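Dimethylsulfoniopropionate lyase (Roseovarius nubinhibens, PDB 4B29) probably cleaves dimethylsulfoniopropionate to release dimethyl sulfide, as expected of a zinc-binding cupin of the DMSP lyase family. Local coordinates at residues Glu154-Val159 / Thr200-Arg205; Trp117-Gly122 / Ser131-Val136; His148-Glu153 / Ala187-Thr192; Phe165-Ala170 / Arg181-Asn186. All blocks are in the same frame, centred on the assembly; numbering follows the deposited sequence.

The four contacts illustrate how a cupin fold, with two beta sheets facing each other, assembles a metal site from separate strands. Contacts 1 and 2 adjoin in the larger sheet, their centres about 9 Å apart: Val202 N meets Thr135 O at 2.8 Å. Contact 3 belongs to the other sheet and contact 4 joins the two. Zinc draws contacts 1, 3 and 4 together, since contact 1 supplies Glu154 and contact 3 His150 and His189, while His183 of contact 4 forms a second shell. Contacts 3 and 4 lie about 6 Å apart between centres. Contact 2 is about 6 Å from contact 3 at the nearest atoms, yet shares a bound ethanediol with contact 1.

Contact 1 (Glu154-Val159 / Thr200-Arg205); sequences ELYSVV and TLVLWR. With ZN (zinc ion), chain J; PO4 (phosphate ion), chain B; EDO (1,2-ethanediol), chain F.
One wall of the cupin metal pocket includes this antiparallel strand pair, which supplies the zinc ligand Glu154; Leu155 faces Leu203 and Ser157 faces Leu201 in hydrogen-bonded pairs, with Leu155 N to Leu203 O at 2.7 Å. Leu201 O is gripped twice, by Ser157 N and by Ser157 OG, the latter at 2.8 Å. The pocket face carries Glu154, Tyr156, Thr200, Val202 and Trp204. Glu154 has CG swung away from its backbone N (chi1 152°), and the extended chain delivers OE1 to zinc at 2.0 Å. Its other oxygen, OE2, lies over the Trp204 ring, 3.2 Å from CZ2. Val202 divides its methyls: CG1 touches Glu154 OE2, whereas CG2 sits over the centre of the Tyr156 ring, a CH-pi contact 3.6 Å from the centroid. Tyr156 OH donates to phosphate O3 at 2.6 Å, and Thr200 OG1 hydrogen-bonds to ethanediol O1. His183 hydrogen-bonds to Glu154 OE1, and Trp204 NE1 is held by Thr135. On the reverse face, Leu155 and Leu201 pack on helix 43-48, Leu203 on helix 24-41, and Val159 on helix 83-92. Strand 153-159 lies between strands 198-205 and 180-183, and strand 133-139 flanks 198-205 on its other side.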
# COMPACT_ATOMS: atom_id res chain seq x y z
N GLU A 154 -7.50 8.20 3.84
CA GLU A 154 -6.87 7.09 3.13
C GLU A 154 -7.92 6.01 2.97
O GLU A 154 -8.82 5.88 3.79
CB GLU A 154 -5.74 6.65 4.06
CG GLU A 154 -5.32 5.32 4.02
CD GLU A 154 -4.10 5.11 4.88
OE1 GLU A 154 -4.20 5.02 6.12
OE2 GLU A 154 -3.03 4.92 4.32
N LEU A 155 -7.82 5.26 1.88
CA LEU A 155 -8.75 4.13 1.62
C LEU A 155 -7.85 2.93 1.32
O LEU A 155 -7.21 2.86 0.26
CB LEU A 155 -9.67 4.44 0.44
CG LEU A 155 -10.67 3.30 0.10
CD1 LEU A 155 -11.58 2.96 1.30
CD2 LEU A 155 -11.49 3.69 -1.13
N TYR A 156 -7.78 1.99 2.27
CA TYR A 156 -7.03 0.76 2.05
C TYR A 156 -7.81 -0.21 1.18
O TYR A 156 -9.04 -0.27 1.23
CB TYR A 156 -6.84 0.02 3.41
CG TYR A 156 -5.49 0.20 4.00
CD1 TYR A 156 -5.18 1.39 4.69
CD2 TYR A 156 -4.50 -0.75 3.85
CE1 TYR A 156 -3.90 1.56 5.27
CE2 TYR A 156 -3.25 -0.60 4.40
CZ TYR A 156 -2.93 0.58 5.07
OH TYR A 156 -1.69 0.72 5.64
N SER A 157 -7.06 -1.01 0.38
CA SER A 157 -7.61 -2.27 -0.17
C SER A 157 -6.59 -3.34 0.13
O SER A 157 -5.38 -3.07 0.21
CB SER A 157 -7.93 -2.22 -1.69
OG SER A 157 -6.72 -2.19 -2.47
N VAL A 158 -7.09 -4.58 0.28
CA VAL A 158 -6.19 -5.71 0.40
C VAL A 158 -6.00 -6.39 -0.97
O VAL A 158 -6.98 -6.72 -1.64
CB VAL A 158 -6.80 -6.73 1.39
CG1 VAL A 158 -5.78 -7.93 1.57
CG2 VAL A 158 -7.00 -6.01 2.73
N VAL A 159 -4.74 -6.62 -1.35
CA VAL A 159 -4.48 -7.28 -2.63
C VAL A 159 -4.32 -8.77 -2.38
O VAL A 159 -4.92 -9.57 -3.13
CB VAL A 159 -3.19 -6.75 -3.30
CG1 VAL A 159 -2.96 -7.46 -4.67
CG2 VAL A 159 -3.39 -5.21 -3.56
N THR A 200 -0.99 -4.58 0.28
CA THR A 200 -2.12 -3.63 0.20
C THR A 200 -1.87 -2.62 -0.91
O THR A 200 -0.71 -2.38 -1.30
CB THR A 200 -2.26 -2.82 1.50
OG1 THR A 200 -1.02 -2.15 1.77
CG2 THR A 200 -2.58 -3.81 2.71
N LEU A 201 -2.97 -2.03 -1.39
CA LEU A 201 -2.86 -0.92 -2.35
C LEU A 201 -3.84 0.14 -1.83
O LEU A 201 -5.02 -0.17 -1.54
CB LEU A 201 -3.18 -1.41 -3.78
CG LEU A 201 -2.95 -0.26 -4.79
CD1 LEU A 201 -2.37 -0.80 -6.13
CD2 LEU A 201 -4.29 0.44 -5.03
N VAL A 202 -3.36 1.37 -1.66
CA VAL A 202 -4.08 2.34 -0.81
C VAL A 202 -4.20 3.66 -1.57
O VAL A 202 -3.25 4.08 -2.23
CB VAL A 202 -3.25 2.57 0.45
CG1 VAL A 202 -3.86 3.66 1.36
CG2 VAL A 202 -3.10 1.22 1.21
N LEU A 203 -5.37 4.27 -1.49
CA LEU A 203 -5.55 5.63 -2.06
C LEU A 203 -5.54 6.67 -0.94
O LEU A 203 -5.95 6.40 0.24
CB LEU A 203 -6.92 5.76 -2.72
CG LEU A 203 -7.33 4.68 -3.77
CD1 LEU A 203 -8.63 5.03 -4.42
CD2 LEU A 203 -6.20 4.56 -4.85
N TRP A 204 -5.14 7.91 -1.31
CA TRP A 204 -5.11 9.00 -0.32
C TRP A 204 -5.74 10.23 -0.95
O TRP A 204 -5.64 10.42 -2.18
CB TRP A 204 -3.65 9.41 0.00
CG TRP A 204 -2.73 8.32 0.46
CD1 TRP A 204 -2.29 7.18 -0.24
CD2 TRP A 204 -2.21 8.20 1.77
NE1 TRP A 204 -1.46 6.45 0.56
CE2 TRP A 204 -1.39 7.05 1.79
CE3 TRP A 204 -2.31 8.98 2.93
CZ2 TRP A 204 -0.69 6.63 2.95
CZ3 TRP A 204 -1.59 8.57 4.10
CH2 TRP A 204 -0.79 7.43 4.08
N ARG A 205 -6.43 11.01 -0.12
CA ARG A 205 -6.98 12.27 -0.62
C ARG A 205 -7.12 13.30 0.50
O ARG A 205 -6.98 12.98 1.70
CB ARG A 205 -8.35 12.07 -1.28
CG ARG A 205 -9.46 11.91 -0.21
CD ARG A 205 -10.77 11.47 -0.89
NE ARG A 205 -11.83 11.41 0.16
CZ ARG A 205 -13.11 11.16 -0.09
NH1 ARG A 205 -13.54 10.87 -1.33
NH2 ARG A 205 -13.99 11.18 0.93
ZN ZN J . -2.72 5.55 7.33
P PO4 B . -0.46 3.83 6.54
O1 PO4 B . 1.01 3.59 6.76
O2 PO4 B . -0.71 3.81 5.01
O3 PO4 B . -1.33 2.78 7.22
O4 PO4 B . -0.90 5.16 7.06
C1 EDO F . -0.08 1.43 2.32
O1 EDO F . -0.39 0.22 3.01
C2 EDO F . 1.30 1.84 2.78
O2 EDO F . 1.46 3.14 2.25

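Contact 2 (Trp117-Gly122 / Ser131-Val136); sequences WFELAG and SLRVTV. With EDO (1,2-ethanediol), chain F.
Arg133 reaches back across Glu119 toward Trp117, on an antiparallel pair of the larger cupin sheet that is interrupted by a classic beta bulge. From CB, which lies 4.1 Å from Ala121 O, the chain runs extended: CG swings away from the backbone N (chi1 179°) and passes Ala121 O and Glu119 OE2. Beyond CD, Arg133 NE stands above the Glu119 carboxylate, 3.7 Å from Glu119 CD. The two side chains cross at about a right angle, their flat groups turned 71° apart, so this is not a paired, coplanar bridge; the salt bridge from NH2 to Glu119 OE1 is long, and a water weakly links NE to Glu119 OE2. Further out, Arg133 NH2 lies 3.7 Å from Trp117 CH2. Thr135 CG2 covers one guanidinium face. The stronger charged partner of NH2 is Asp212, and Glu119 has Ser124 and Arg99.

At the bulge Leu120 and Ala121 both oppose Val134, whose carbonyl oxygen accepts from Leu120 N at 2.8 Å and from Ala121 N at 3.3 Å, the latter bond using a lone pair. Phe118 and Val136 form a regular hydrogen-bonded pair before it. Their side chains lie alongside each other, pointing the same way, with Val136 CB over the Phe118 ring in a CH-pi contact. This apolar face is covered by helices 24-41 and 83-92. On the pocket side, Thr135 OG1 is 2.8 Å from O2 of the bound ethanediol, in a hydrogen bond that either hydroxyl could donate.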
# COMPACT_ATOMS: atom_id res chain seq x y z
N TRP A 117 7.14 -0.08 1.83
CA TRP A 117 6.07 0.50 1.02
C TRP A 117 6.68 1.29 -0.13
O TRP A 117 7.88 1.64 -0.10
CB TRP A 117 5.19 1.44 1.87
CG TRP A 117 5.86 2.68 2.37
CD1 TRP A 117 6.70 2.80 3.43
CD2 TRP A 117 5.72 4.01 1.81
NE1 TRP A 117 7.09 4.13 3.59
CE2 TRP A 117 6.51 4.88 2.60
CE3 TRP A 117 5.00 4.52 0.74
CZ2 TRP A 117 6.59 6.27 2.35
CZ3 TRP A 117 5.09 5.90 0.47
CH2 TRP A 117 5.88 6.75 1.28
N PHE A 118 5.84 1.62 -1.11
CA PHE A 118 6.32 2.52 -2.15
C PHE A 118 5.14 3.31 -2.69
O PHE A 118 3.96 2.96 -2.47
CB PHE A 118 7.05 1.76 -3.26
CG PHE A 118 6.18 0.83 -4.10
CD1 PHE A 118 5.51 1.26 -5.27
CD2 PHE A 118 6.06 -0.51 -3.74
CE1 PHE A 118 4.76 0.35 -6.07
CE2 PHE A 118 5.33 -1.42 -4.55
CZ PHE A 118 4.65 -1.01 -5.68
N GLU A 119 5.44 4.38 -3.44
CA GLU A 119 4.36 5.22 -4.00
C GLU A 119 4.28 4.92 -5.48
O GLU A 119 5.21 5.20 -6.25
CB GLU A 119 4.71 6.70 -3.75
CG GLU A 119 3.60 7.69 -4.19
CD GLU A 119 3.98 9.14 -3.84
OE1 GLU A 119 4.96 9.39 -3.11
OE2 GLU A 119 3.44 10.03 -4.53
N LEU A 120 3.19 4.29 -5.90
CA LEU A 120 3.04 3.94 -7.29
C LEU A 120 2.72 5.17 -8.12
O LEU A 120 3.28 5.38 -9.21
CB LEU A 120 1.90 2.92 -7.42
CG LEU A 120 1.48 2.55 -8.84
CD1 LEU A 120 2.75 2.03 -9.68
CD2 LEU A 120 0.33 1.51 -8.81
N ALA A 121 1.77 5.97 -7.63
CA ALA A 121 1.32 7.16 -8.40
C ALA A 121 1.10 8.28 -7.41
O ALA A 121 0.61 8.06 -6.29
CB ALA A 121 0.04 6.91 -9.18
N GLY A 122 1.49 9.50 -7.80
CA GLY A 122 1.21 10.62 -6.93
C GLY A 122 2.31 11.66 -7.11
O GLY A 122 3.12 11.58 -8.08
N SER A 131 -3.46 14.54 -8.71
CA SER A 131 -4.92 14.31 -8.55
C SER A 131 -5.21 13.19 -7.55
O SER A 131 -6.32 13.16 -6.95
CB SER A 131 -5.57 13.97 -9.88
OG SER A 131 -5.44 15.10 -10.75
N LEU A 132 -4.22 12.35 -7.31
CA LEU A 132 -4.45 11.21 -6.43
C LEU A 132 -3.09 10.78 -5.90
O LEU A 132 -2.06 11.20 -6.44
CB LEU A 132 -5.00 10.08 -7.29
CG LEU A 132 -5.50 8.83 -6.55
CD1 LEU A 132 -6.39 9.19 -5.26
CD2 LEU A 132 -6.24 7.99 -7.59
N ARG A 133 -3.09 9.98 -4.83
CA ARG A 133 -1.86 9.32 -4.43
C ARG A 133 -2.22 7.85 -4.19
O ARG A 133 -3.26 7.56 -3.57
CB ARG A 133 -1.33 9.99 -3.18
CG ARG A 133 -0.09 9.40 -2.65
CD ARG A 133 0.34 10.24 -1.42
NE ARG A 133 1.71 9.94 -1.01
CZ ARG A 133 2.07 9.43 0.15
NH1 ARG A 133 1.18 9.06 1.06
NH2 ARG A 133 3.34 9.25 0.40
N VAL A 134 -1.38 6.97 -4.73
CA VAL A 134 -1.61 5.52 -4.64
C VAL A 134 -0.32 4.93 -4.06
O VAL A 134 0.75 5.05 -4.65
CB VAL A 134 -1.84 4.90 -6.02
CG1 VAL A 134 -2.05 3.37 -5.84
CG2 VAL A 134 -3.04 5.49 -6.71
N THR A 135 -0.42 4.28 -2.90
CA THR A 135 0.74 3.63 -2.30
C THR A 135 0.48 2.13 -2.14
O THR A 135 -0.66 1.68 -2.21
CB THR A 135 1.17 4.20 -0.94
OG1 THR A 135 0.09 4.06 0.01
CG2 THR A 135 1.54 5.67 -1.08
N VAL A 136 1.57 1.40 -1.94
CA VAL A 136 1.48 -0.07 -1.78
C VAL A 136 2.30 -0.43 -0.55
O VAL A 136 3.41 0.09 -0.36
CB VAL A 136 2.09 -0.79 -3.05
CG1 VAL A 136 2.33 -2.32 -2.74
CG2 VAL A 136 1.16 -0.63 -4.24
C1 EDO F . -0.08 1.43 2.32
O1 EDO F . -0.39 0.22 3.01
C2 EDO F . 1.30 1.84 2.78
O2 EDO F . 1.46 3.14 2.25
O HOH W 1 3.48 12.08 -2.36

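Contact 3 (His148-Glu153 / Ala187-Thr192); sequences HEHLPE and APHAMT. With ZN (zinc ion), chain J; PO4 (phosphate ion), chain B.
A chi1 of 56° at His148 and 42° at His189 tucks each imidazole between its own backbone N and carbonyl carbon, bringing the two rings off one face of a hydrogen-bonded antiparallel pair in the smaller cupin sheet. His148 N to His189 O, at 2.8 Å, and the reciprocal bond hold the backbones. The side chains cross at about a right angle, the ring planes 63° apart, and His148 O lies over one face of the His189 ring. His150 enters from beyond the strand end, with its NE2 at the edge of the His189 ring. His150 NE2 binds zinc at 2.1 Å and His189 NE2 at 2.0 Å; Glu154 and phosphate O4 complete the four ligands. His148 stays off the metal and instead donates from NE2 to phosphate O3 at 2.7 Å. Second-shell carbonyls fix how the ligand rings are turned: His189 ND1 donates to Ala187 O at 2.8 Å, and His150 ND1 to Pro152 O at 2.9 Å, both partners lying in the plane of the imidazole. With ND1 thus committed as donor, NE2 of each ligand histidine offers its lone pair to zinc, and the carbonyl partners would probably make both rings stronger electron donors to the metal.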
# COMPACT_ATOMS: atom_id res chain seq x y z
N HIS A 148 -0.87 4.68 14.31
CA HIS A 148 -0.20 5.75 13.54
C HIS A 148 -1.30 6.58 12.90
O HIS A 148 -2.46 6.17 12.85
CB HIS A 148 0.74 5.17 12.48
CG HIS A 148 0.09 4.22 11.54
ND1 HIS A 148 -0.22 2.92 11.90
CD2 HIS A 148 -0.29 4.35 10.24
CE1 HIS A 148 -0.77 2.30 10.88
NE2 HIS A 148 -0.82 3.14 9.86
N GLU A 149 -0.94 7.78 12.41
CA GLU A 149 -1.98 8.70 12.01
C GLU A 149 -1.41 9.73 11.04
O GLU A 149 -0.19 9.86 10.90
CB GLU A 149 -2.55 9.43 13.24
CG GLU A 149 -1.45 10.27 13.94
CD GLU A 149 -2.00 10.84 15.20
OE1 GLU A 149 -2.05 10.11 16.21
OE2 GLU A 149 -2.45 12.00 15.15
N HIS A 150 -2.32 10.44 10.39
CA HIS A 150 -1.92 11.49 9.44
C HIS A 150 -3.15 12.31 9.09
O HIS A 150 -4.30 11.81 9.11
CB HIS A 150 -1.32 10.89 8.15
CG HIS A 150 -2.03 9.65 7.70
ND1 HIS A 150 -3.27 9.67 7.10
CD2 HIS A 150 -1.69 8.35 7.82
CE1 HIS A 150 -3.66 8.42 6.85
NE2 HIS A 150 -2.71 7.61 7.28
N LEU A 151 -2.91 13.57 8.67
CA LEU A 151 -4.04 14.40 8.27
C LEU A 151 -4.87 13.87 7.04
O LEU A 151 -6.07 13.89 7.07
CB LEU A 151 -3.54 15.85 8.03
CG LEU A 151 -4.58 16.83 7.53
CD1 LEU A 151 -5.73 17.06 8.56
CD2 LEU A 151 -3.83 18.18 7.26
N PRO A 152 -4.21 13.45 5.93
CA PRO A 152 -4.99 13.06 4.75
C PRO A 152 -5.85 11.82 5.02
O PRO A 152 -5.49 10.99 5.89
CB PRO A 152 -3.91 12.71 3.69
CG PRO A 152 -2.60 12.54 4.45
CD PRO A 152 -2.76 13.52 5.63
N GLU A 153 -6.97 11.78 4.35
CA GLU A 153 -7.82 10.54 4.36
C GLU A 153 -7.16 9.46 3.54
O GLU A 153 -6.39 9.73 2.61
CB GLU A 153 -9.14 10.86 3.72
CG GLU A 153 -9.99 11.86 4.61
CD GLU A 153 -11.26 12.23 3.96
OE1 GLU A 153 -11.59 11.65 2.89
OE2 GLU A 153 -12.05 13.07 4.47
N ALA A 187 -7.46 10.12 12.20
CA ALA A 187 -7.90 9.03 13.09
C ALA A 187 -6.77 7.98 13.21
O ALA A 187 -6.33 7.45 12.18
CB ALA A 187 -9.19 8.37 12.55
N PRO A 188 -6.29 7.69 14.44
CA PRO A 188 -5.23 6.71 14.50
C PRO A 188 -5.71 5.33 14.10
O PRO A 188 -6.87 4.96 14.36
CB PRO A 188 -4.80 6.72 15.96
CG PRO A 188 -5.20 8.08 16.47
CD PRO A 188 -6.47 8.41 15.72
N HIS A 189 -4.83 4.58 13.44
CA HIS A 189 -5.17 3.22 12.99
C HIS A 189 -3.96 2.34 13.20
O HIS A 189 -2.82 2.83 13.38
CB HIS A 189 -5.68 3.25 11.52
CG HIS A 189 -4.88 4.15 10.61
ND1 HIS A 189 -5.04 5.52 10.62
CD2 HIS A 189 -3.99 3.86 9.64
CE1 HIS A 189 -4.24 6.05 9.70
NE2 HIS A 189 -3.63 5.07 9.07
N ALA A 190 -4.17 1.03 13.12
CA ALA A 190 -3.06 0.09 13.30
C ALA A 190 -3.43 -1.22 12.61
O ALA A 190 -4.54 -1.37 12.10
CB ALA A 190 -2.82 -0.14 14.83
N MET A 191 -2.47 -2.13 12.50
CA MET A 191 -2.76 -3.36 11.78
C MET A 191 -1.85 -4.47 12.31
O MET A 191 -0.68 -4.22 12.56
CB MET A 191 -2.45 -3.14 10.29
CG MET A 191 -2.92 -4.30 9.39
SD MET A 191 -2.15 -4.20 7.73
CE MET A 191 -0.47 -4.61 8.17
N THR A 192 -2.38 -5.70 12.40
CA THR A 192 -1.59 -6.84 12.88
C THR A 192 -1.68 -7.95 11.85
O THR A 192 -2.80 -8.34 11.44
CB THR A 192 -2.26 -7.37 14.17
OG1 THR A 192 -2.35 -6.29 15.10
CG2 THR A 192 -1.42 -8.54 14.76
ZN ZN J . -2.72 5.55 7.33
P PO4 B . -0.46 3.83 6.54
O1 PO4 B . 1.01 3.59 6.76
O2 PO4 B . -0.71 3.81 5.01
O3 PO4 B . -1.33 2.78 7.22
O4 PO4 B . -0.90 5.16 7.06
O HOH W 2 -4.91 9.15 10.38

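Contact 4 (Phe165-Ala170 / Arg181-Asn186); sequences FHLRNA and RFHPAN
Leu167 lies across the flat guanidinium of Arg181 where the two sheets of the cupin fold face each other, strand 163-167 belonging to one and strand 180-183 to the other. No backbone pairing joins them: the strand axes run 9.3 Å apart at 33°, and side chains fill the interval. Arg181 points toward the opposite segment and stays extended, with CG turned away from its backbone N (chi1 -162°), which carries the guanidinium beneath Leu167. Leu167 CB sits over one face of that group, offset toward its rim and 3.7 Å from NH1, while Leu167 CD2 is as close to NE. Ala170, which closes a type II turn begun at Leu167, sets its CB against Arg181 NH2 at 3.5 Å. Pro171 O accepts a hydrogen bond from NH2.

Leu167 and His183 instead slide past each other in opposite directions, so that CD1 of the leucine reaches CD2 of the imidazole at 4.0 Å. The other branch, CD2, touches Pro184 CD. The His183 ring, its ND1 turned to Glu154, stacks on that of His189, a zinc ligand, so the packing reaches the second shell of the metal site. One water ties both segments together: it accepts from Arg181 NH1 at 3.1 Å, donates weakly to His166 O, and lies 2.8 Å from His183 NE2.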
# COMPACT_ATOMS: atom_id res chain seq x y z
N PHE A 165 -7.32 -5.12 11.09
CA PHE A 165 -7.26 -3.65 11.03
C PHE A 165 -7.95 -3.00 12.20
O PHE A 165 -9.11 -3.30 12.48
CB PHE A 165 -7.90 -3.18 9.73
CG PHE A 165 -7.00 -3.36 8.54
CD1 PHE A 165 -6.80 -4.64 7.94
CD2 PHE A 165 -6.28 -2.25 8.06
CE1 PHE A 165 -5.95 -4.82 6.84
CE2 PHE A 165 -5.43 -2.40 6.92
CZ PHE A 165 -5.27 -3.66 6.32
N HIS A 166 -7.21 -2.10 12.87
CA HIS A 166 -7.67 -1.35 14.03
C HIS A 166 -7.86 0.11 13.65
O HIS A 166 -7.05 0.66 12.87
CB HIS A 166 -6.60 -1.38 15.13
CG HIS A 166 -6.13 -2.76 15.49
ND1 HIS A 166 -6.89 -3.61 16.26
CD2 HIS A 166 -4.99 -3.42 15.18
CE1 HIS A 166 -6.23 -4.76 16.41
NE2 HIS A 166 -5.07 -4.66 15.78
N LEU A 167 -8.91 0.72 14.19
CA LEU A 167 -9.14 2.17 13.94
C LEU A 167 -9.78 2.77 15.16
O LEU A 167 -10.76 2.23 15.67
CB LEU A 167 -10.09 2.32 12.72
CG LEU A 167 -10.58 3.72 12.35
CD1 LEU A 167 -9.39 4.66 11.98
CD2 LEU A 167 -11.62 3.65 11.20
N ARG A 168 -9.28 3.92 15.63
CA ARG A 168 -9.88 4.52 16.81
C ARG A 168 -11.36 4.82 16.54
O ARG A 168 -11.74 5.25 15.43
CB ARG A 168 -9.12 5.77 17.23
CG ARG A 168 -7.72 5.46 17.87
CD ARG A 168 -7.68 4.53 19.18
NE ARG A 168 -8.51 5.08 20.23
CZ ARG A 168 -8.14 6.01 21.14
NH1 ARG A 168 -6.92 6.52 21.13
NH2 ARG A 168 -9.02 6.44 22.07
N ASN A 169 -12.19 4.57 17.56
CA ASN A 169 -13.61 4.88 17.49
C ASN A 169 -14.33 4.03 16.42
O ASN A 169 -15.37 4.42 15.93
CB ASN A 169 -13.80 6.40 17.23
CG ASN A 169 -15.25 6.84 17.30
OD1 ASN A 169 -16.02 6.46 18.20
ND2 ASN A 169 -15.64 7.67 16.34
N ALA A 170 -13.78 2.86 16.09
CA ALA A 170 -14.43 1.99 15.10
C ALA A 170 -14.12 0.53 15.43
O ALA A 170 -13.19 0.24 16.19
CB ALA A 170 -13.93 2.36 13.65
N ARG A 181 -10.98 -0.36 3.53
CA ARG A 181 -11.34 0.34 4.75
C ARG A 181 -10.98 1.82 4.63
O ARG A 181 -9.82 2.10 4.26
CB ARG A 181 -10.64 -0.23 5.95
CG ARG A 181 -11.49 0.30 7.19
CD ARG A 181 -10.80 0.23 8.51
NE ARG A 181 -11.89 0.38 9.47
CZ ARG A 181 -11.94 -0.21 10.65
NH1 ARG A 181 -10.90 -0.88 11.11
NH2 ARG A 181 -13.06 -0.09 11.35
N PHE A 182 -11.94 2.69 4.99
CA PHE A 182 -11.69 4.15 4.98
C PHE A 182 -11.10 4.59 6.32
O PHE A 182 -11.62 4.21 7.40
CB PHE A 182 -13.03 4.83 4.79
CG PHE A 182 -12.98 6.33 4.92
CD1 PHE A 182 -12.31 7.09 3.97
CD2 PHE A 182 -13.67 6.96 5.93
CE1 PHE A 182 -12.30 8.48 4.05
CE2 PHE A 182 -13.67 8.41 6.02
CZ PHE A 182 -12.98 9.14 5.07
N HIS A 183 -10.03 5.39 6.28
CA HIS A 183 -9.48 6.00 7.49
C HIS A 183 -9.70 7.50 7.44
O HIS A 183 -9.13 8.18 6.59
CB HIS A 183 -7.98 5.75 7.60
CG HIS A 183 -7.64 4.30 7.86
ND1 HIS A 183 -6.45 3.74 7.47
CD2 HIS A 183 -8.38 3.30 8.40
CE1 HIS A 183 -6.44 2.46 7.82
NE2 HIS A 183 -7.59 2.17 8.40
N PRO A 184 -10.58 8.03 8.29
CA PRO A 184 -10.84 9.46 8.25
C PRO A 184 -9.61 10.25 8.71
O PRO A 184 -8.71 9.72 9.37
CB PRO A 184 -11.99 9.69 9.26
CG PRO A 184 -12.42 8.33 9.69
CD PRO A 184 -11.40 7.27 9.27
N ALA A 185 -9.61 11.53 8.33
CA ALA A 185 -8.48 12.38 8.69
C ALA A 185 -8.10 12.33 10.16
O ALA A 185 -8.99 12.44 11.05
CB ALA A 185 -8.83 13.86 8.31
N ASN A 186 -6.80 12.19 10.43
CA ASN A 186 -6.21 12.25 11.79
C ASN A 186 -6.65 11.06 12.71
O ASN A 186 -6.22 11.02 13.87
CB ASN A 186 -6.59 13.56 12.53
CG ASN A 186 -5.99 14.81 11.89
OD1 ASN A 186 -6.69 15.87 11.71
ND2 ASN A 186 -4.72 14.74 11.61
O HOH W 3 -8.12 0.18 10.31